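Local coordinates for protein N-alpha-acetyltransferase 35, NatC auxiliary subunit (Saccharomyces cerevisiae, PDB 6YGA) that serves as the auxiliary subunit of the NatC N-terminal acetyltransferase, which acetylates the N-terminal methionine of the L-A virus Gag protein, at residues K315-F329 with V661-Y674. Numbering follows the deposited sequence.
Sequences KAESALETYQFAKFF and VTGTRLVQELSLEY
Lys315 offers its carbonyl O to Arg665 NH2 at 2.9 Å, while the methyl of Ala316, small enough for a close fit, rests on Leu666 CD1. Leu320 meets Val661 CG1 with CD2, and its CG settles against the CA of Gly663, which has no side chain and whose positive phi suits glycine. Glu321, extended beyond CG, has two carboxylate oxygens for the two N-H groups with which Arg665 grips it side-on in a salt bridge. NE meets OE2 at 2.9 Å from above the carboxylate plane, though OE2 lies in the guanidinium plane; NH2 takes OE1 on the syn side. The two planes are turned 51° apart. OE1 also accepts from Glu317 N on the opposite face of the carboxylate, which ties the turn before helix 319-328 to the same acid. A water links Glu321 O, Gly663 O and Leu666 N. Within the TPR-like helical region, helix 319-328 packs against residues 661-667 and the first turns of helix 668-701, the two short helical segments crossing at 54°. Gln324, bent at chi2 (-79°), supplies an amide N-H for buried Thr662: NE2 lies in the carbonyl plane of Thr662 O, 2.6 Å away; Tyr540 of helix 511-564 touches both residues. Phe325 sets CD2 against CG1, one of the two methyls of beta-branched Val667, at 3.7 Å. Phe328 fills the far end with a broad apolar ring: Ser671 CB lies over one face, 3.9 Å from the ring centroid, and the ring edge points at the face of Tyr674 in an offset edge-to-face pair. Beyond it, Leu670 CD1 reaches Phe329 CA.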
loop_
_atom_site.group_PDB
_atom_site.type_symbol
_atom_site.label_atom_id
_atom_site.label_comp_id
_atom_site.label_asym_id
_atom_site.label_seq_id
_atom_site.Cartn_x
_atom_site.Cartn_y
_atom_site.Cartn_z
ATOM N N LYS B 315 23.319 16.333 -2.566
ATOM C CA LYS B 315 23.996 17.304 -3.418
ATOM C C LYS B 315 23.142 18.523 -3.739
ATOM O O LYS B 315 23.596 19.395 -4.489
ATOM C CB LYS B 315 24.432 16.634 -4.723
ATOM C CG LYS B 315 25.497 15.567 -4.550
ATOM C CD LYS B 315 25.391 14.506 -5.633
ATOM C CE LYS B 315 25.361 15.120 -7.022
ATOM N NZ LYS B 315 25.138 14.085 -8.068
ATOM N N ALA B 316 21.928 18.604 -3.202
ATOM C CA ALA B 316 21.040 19.710 -3.528
ATOM C C ALA B 316 21.559 21.013 -2.937
ATOM O O ALA B 316 22.033 21.056 -1.798
ATOM C CB ALA B 316 19.630 19.427 -3.018
ATOM N N GLU B 317 21.470 22.080 -3.726
ATOM C CA GLU B 317 21.913 23.401 -3.309
ATOM C C GLU B 317 20.772 24.402 -3.200
ATOM O O GLU B 317 21.027 25.581 -2.934
ATOM C CB GLU B 317 22.977 23.934 -4.279
ATOM C CG GLU B 317 24.372 23.355 -4.071
ATOM C CD GLU B 317 24.938 23.661 -2.695
ATOM O OE1 GLU B 317 25.148 22.713 -1.909
ATOM O OE2 GLU B 317 25.171 24.852 -2.397
ATOM N N SER B 318 19.527 23.972 -3.390
ATOM C CA SER B 318 18.391 24.873 -3.282
ATOM C C SER B 318 17.152 24.074 -2.906
ATOM O O SER B 318 17.126 22.844 -3.004
ATOM C CB SER B 318 18.159 25.648 -4.586
ATOM O OG SER B 318 17.707 24.796 -5.624
ATOM N N ALA B 319 16.120 24.797 -2.463
ATOM C CA ALA B 319 14.855 24.148 -2.136
ATOM C C ALA B 319 14.178 23.588 -3.378
ATOM O O ALA B 319 13.460 22.586 -3.294
ATOM C CB ALA B 319 13.926 25.128 -1.419
ATOM N N LEU B 320 14.399 24.214 -4.534
ATOM C CA LEU B 320 13.788 23.723 -5.763
ATOM C C LEU B 320 14.401 22.399 -6.198
ATOM O O LEU B 320 13.709 21.558 -6.783
ATOM C CB LEU B 320 13.923 24.772 -6.866
ATOM C CG LEU B 320 13.172 24.516 -8.173
ATOM C CD1 LEU B 320 11.743 24.093 -7.888
ATOM C CD2 LEU B 320 13.198 25.763 -9.043
ATOM N N GLU B 321 15.687 22.189 -5.908
ATOM C CA GLU B 321 16.326 20.932 -6.283
ATOM C C GLU B 321 15.828 19.775 -5.421
ATOM O O GLU B 321 15.646 18.660 -5.923
ATOM C CB GLU B 321 17.846 21.073 -6.202
ATOM C CG GLU B 321 18.433 21.880 -7.358
ATOM C CD GLU B 321 19.940 22.034 -7.273
ATOM O OE1 GLU B 321 20.513 21.701 -6.215
ATOM O OE2 GLU B 321 20.552 22.490 -8.264
ATOM N N THR B 322 15.597 20.017 -4.125
ATOM C CA THR B 322 14.978 18.989 -3.290
ATOM C C THR B 322 13.525 18.761 -3.687
ATOM O O THR B 322 13.059 17.616 -3.729
ATOM C CB THR B 322 15.061 19.370 -1.810
ATOM O OG1 THR B 322 14.405 20.628 -1.598
ATOM C CG2 THR B 322 16.505 19.468 -1.356
ATOM N N TYR B 323 12.796 19.842 -3.978
ATOM C CA TYR B 323 11.388 19.721 -4.343
ATOM C C TYR B 323 11.218 18.861 -5.592
ATOM O O TYR B 323 10.394 17.938 -5.618
ATOM C CB TYR B 323 10.794 21.118 -4.541
ATOM C CG TYR B 323 9.356 21.164 -5.010
ATOM C CD1 TYR B 323 8.302 21.129 -4.103
ATOM C CD2 TYR B 323 9.053 21.275 -6.359
ATOM C CE1 TYR B 323 6.987 21.184 -4.532
ATOM C CE2 TYR B 323 7.745 21.331 -6.797
ATOM C CZ TYR B 323 6.716 21.285 -5.882
ATOM O OH TYR B 323 5.415 21.340 -6.325
ATOM N N GLN B 324 12.011 19.135 -6.630
ATOM C CA GLN B 324 11.930 18.345 -7.857
ATOM C C GLN B 324 12.481 16.938 -7.663
ATOM O O GLN B 324 12.044 16.005 -8.347
ATOM C CB GLN B 324 12.668 19.058 -8.990
ATOM C CG GLN B 324 12.033 20.379 -9.410
ATOM C CD GLN B 324 10.820 20.197 -10.310
ATOM O OE1 GLN B 324 9.944 19.375 -10.039
ATOM N NE2 GLN B 324 10.768 20.965 -11.393
ATOM N N PHE B 325 13.438 16.760 -6.747
ATOM C CA PHE B 325 13.882 15.410 -6.420
ATOM C C PHE B 325 12.741 14.599 -5.820
ATOM O O PHE B 325 12.535 13.437 -6.187
ATOM C CB PHE B 325 15.075 15.452 -5.463
ATOM C CG PHE B 325 15.585 14.087 -5.067
ATOM C CD1 PHE B 325 15.056 13.423 -3.968
ATOM C CD2 PHE B 325 16.595 13.471 -5.790
ATOM C CE1 PHE B 325 15.518 12.171 -3.604
ATOM C CE2 PHE B 325 17.064 12.219 -5.428
ATOM C CZ PHE B 325 16.524 11.569 -4.335
ATOM N N ALA B 326 11.983 15.200 -4.901
ATOM C CA ALA B 326 10.840 14.503 -4.322
ATOM C C ALA B 326 9.753 14.241 -5.357
ATOM O O ALA B 326 9.020 13.255 -5.244
ATOM C CB ALA B 326 10.270 15.302 -3.152
ATOM N N LYS B 327 9.631 15.105 -6.366
ATOM C CA LYS B 327 8.561 14.935 -7.343
ATOM C C LYS B 327 8.862 13.811 -8.324
ATOM O O LYS B 327 7.933 13.238 -8.903
ATOM C CB LYS B 327 8.322 16.240 -8.103
ATOM C CG LYS B 327 7.636 17.314 -7.281
ATOM C CD LYS B 327 6.118 17.235 -7.397
ATOM C CE LYS B 327 5.650 17.672 -8.779
ATOM N NZ LYS B 327 4.164 17.706 -8.905
ATOM N N PHE B 328 10.139 13.475 -8.520
ATOM C CA PHE B 328 10.533 12.573 -9.591
ATOM C C PHE B 328 11.249 11.304 -9.144
ATOM O O PHE B 328 11.249 10.332 -9.906
ATOM C CB PHE B 328 11.440 13.303 -10.596
ATOM C CG PHE B 328 10.708 14.254 -11.502
ATOM C CD1 PHE B 328 10.090 13.796 -12.655
ATOM C CD2 PHE B 328 10.648 15.609 -11.210
ATOM C CE1 PHE B 328 9.420 14.667 -13.498
ATOM C CE2 PHE B 328 9.978 16.487 -12.050
ATOM C CZ PHE B 328 9.364 16.014 -13.195
ATOM N N PHE B 329 11.852 11.273 -7.951
ATOM C CA PHE B 329 12.691 10.126 -7.607
ATOM C C PHE B 329 11.875 8.849 -7.460
ATOM O O PHE B 329 12.400 7.751 -7.677
ATOM C CB PHE B 329 13.484 10.402 -6.326
ATOM C CG PHE B 329 12.824 9.895 -5.071
ATOM C CD1 PHE B 329 11.796 10.609 -4.482
ATOM C CD2 PHE B 329 13.246 8.716 -4.471
ATOM C CE1 PHE B 329 11.186 10.152 -3.323
ATOM C CE2 PHE B 329 12.641 8.252 -3.313
ATOM C CZ PHE B 329 11.610 8.973 -2.736
ATOM N N VAL B 661 13.794 27.924 -15.334
ATOM C CA VAL B 661 14.436 27.323 -14.171
ATOM C C VAL B 661 13.553 26.167 -13.724
ATOM O O VAL B 661 12.417 26.383 -13.283
ATOM C CB VAL B 661 14.642 28.337 -13.034
ATOM C CG1 VAL B 661 15.053 27.629 -11.752
ATOM C CG2 VAL B 661 15.686 29.362 -13.426
ATOM N N THR B 662 14.064 24.939 -13.865
ATOM C CA THR B 662 13.311 23.740 -13.525
ATOM C C THR B 662 13.805 23.035 -12.270
ATOM O O THR B 662 13.043 22.264 -11.680
ATOM C CB THR B 662 13.342 22.739 -14.690
ATOM O OG1 THR B 662 14.683 22.276 -14.892
ATOM C CG2 THR B 662 12.840 23.393 -15.969
ATOM N N GLY B 663 15.049 23.267 -11.856
ATOM C CA GLY B 663 15.559 22.652 -10.641
ATOM C C GLY B 663 15.660 21.145 -10.706
ATOM O O GLY B 663 15.606 20.479 -9.665
ATOM N N THR B 664 15.813 20.586 -11.905
ATOM C CA THR B 664 15.821 19.145 -12.107
ATOM C C THR B 664 17.230 18.570 -12.197
ATOM O O THR B 664 17.404 17.465 -12.720
ATOM C CB THR B 664 15.034 18.785 -13.368
ATOM O OG1 THR B 664 15.577 19.497 -14.489
ATOM C CG2 THR B 664 13.570 19.150 -13.205
ATOM N N ARG B 665 18.234 19.292 -11.692
ATOM C CA ARG B 665 19.617 18.847 -11.850
ATOM C C ARG B 665 19.836 17.463 -11.246
ATOM O O ARG B 665 20.552 16.635 -11.821
ATOM C CB ARG B 665 20.572 19.862 -11.222
ATOM C CG ARG B 665 22.035 19.441 -11.251
ATOM C CD ARG B 665 22.944 20.544 -10.727
ATOM N NE ARG B 665 22.704 20.840 -9.316
ATOM C CZ ARG B 665 23.417 20.334 -8.314
ATOM N NH1 ARG B 665 24.421 19.504 -8.563
ATOM N NH2 ARG B 665 23.130 20.660 -7.061
ATOM N N LEU B 666 19.219 17.186 -10.097
ATOM C CA LEU B 666 19.432 15.906 -9.434
ATOM C C LEU B 666 18.634 14.771 -10.063
ATOM O O LEU B 666 18.980 13.604 -9.859
ATOM C CB LEU B 666 19.082 16.015 -7.948
ATOM C CG LEU B 666 19.782 17.121 -7.156
ATOM C CD1 LEU B 666 19.450 17.003 -5.676
ATOM C CD2 LEU B 666 21.286 17.086 -7.384
ATOM N N VAL B 667 17.581 15.080 -10.818
ATOM C CA VAL B 667 16.731 14.049 -11.404
ATOM C C VAL B 667 16.579 14.307 -12.897
ATOM O O VAL B 667 15.487 14.158 -13.457
ATOM C CB VAL B 667 15.359 14.004 -10.706
ATOM C CG1 VAL B 667 15.492 13.397 -9.321
ATOM C CG2 VAL B 667 14.765 15.404 -10.619
ATOM N N GLN B 668 17.678 14.684 -13.553
ATOM C CA GLN B 668 17.596 15.123 -14.943
ATOM C C GLN B 668 17.096 14.005 -15.850
ATOM O O GLN B 668 16.182 14.210 -16.656
ATOM C CB GLN B 668 18.959 15.637 -15.413
ATOM C CG GLN B 668 18.951 16.212 -16.821
ATOM C CD GLN B 668 20.332 16.610 -17.295
ATOM O OE1 GLN B 668 21.335 16.308 -16.648
ATOM N NE2 GLN B 668 20.394 17.293 -18.433
ATOM N N GLU B 669 17.673 12.807 -15.721
ATOM C CA GLU B 669 17.251 11.691 -16.561
ATOM C C GLU B 669 15.793 11.315 -16.300
ATOM O O GLU B 669 15.030 11.069 -17.242
ATOM C CB GLU B 669 18.163 10.483 -16.335
ATOM C CG GLU B 669 19.655 10.735 -16.544
ATOM C CD GLU B 669 20.390 11.033 -15.249
ATOM O OE1 GLU B 669 19.892 11.858 -14.455
ATOM O OE2 GLU B 669 21.465 10.438 -15.022
ATOM N N LEU B 670 15.387 11.266 -15.027
ATOM C CA LEU B 670 14.023 10.855 -14.701
ATOM C C LEU B 670 13.002 11.875 -15.191
ATOM O O LEU B 670 11.917 11.498 -15.649
ATOM C CB LEU B 670 13.881 10.631 -13.193
ATOM C CG LEU B 670 14.640 9.440 -12.597
ATOM C CD1 LEU B 670 14.787 9.564 -11.084
ATOM C CD2 LEU B 670 13.959 8.129 -12.954
ATOM N N SER B 671 13.324 13.167 -15.110
ATOM C CA SER B 671 12.382 14.176 -15.585
ATOM C C SER B 671 12.262 14.141 -17.104
ATOM O O SER B 671 11.170 14.339 -17.649
ATOM C CB SER B 671 12.793 15.567 -15.099
ATOM O OG SER B 671 14.048 15.952 -15.629
ATOM N N LEU B 672 13.369 13.886 -17.804
ATOM C CA LEU B 672 13.300 13.703 -19.250
ATOM C C LEU B 672 12.456 12.486 -19.599
ATOM O O LEU B 672 11.616 12.534 -20.505
ATOM C CB LEU B 672 14.706 13.566 -19.833
ATOM C CG LEU B 672 15.553 14.839 -19.865
ATOM C CD1 LEU B 672 16.964 14.531 -20.338
ATOM C CD2 LEU B 672 14.904 15.890 -20.755
ATOM N N GLU B 673 12.665 11.382 -18.879
ATOM C CA GLU B 673 11.893 10.170 -19.124
ATOM C C GLU B 673 10.407 10.414 -18.894
ATOM O O GLU B 673 9.563 9.890 -19.629
ATOM C CB GLU B 673 12.411 9.043 -18.228
ATOM C CG GLU B 673 11.662 7.728 -18.354
ATOM C CD GLU B 673 12.210 6.657 -17.425
ATOM O OE1 GLU B 673 13.331 6.837 -16.900
ATOM O OE2 GLU B 673 11.515 5.640 -17.212
ATOM N N TYR B 674 10.073 11.221 -17.887
ATOM C CA TYR B 674 8.675 11.555 -17.630
ATOM C C TYR B 674 8.058 12.313 -18.802
ATOM O O TYR B 674 7.000 11.929 -19.314
ATOM C CB TYR B 674 8.569 12.375 -16.345
ATOM C CG TYR B 674 7.242 13.077 -16.182
ATOM C CD1 TYR B 674 6.102 12.367 -15.833
ATOM C CD2 TYR B 674 7.128 14.447 -16.376
ATOM C CE1 TYR B 674 4.886 12.996 -15.683
ATOM C CE2 TYR B 674 5.913 15.088 -16.227
ATOM C CZ TYR B 674 4.796 14.354 -15.880
ATOM O OH TYR B 674 3.581 14.978 -15.726
HETATM O O HOH W 1 16.874 18.446 -8.663
#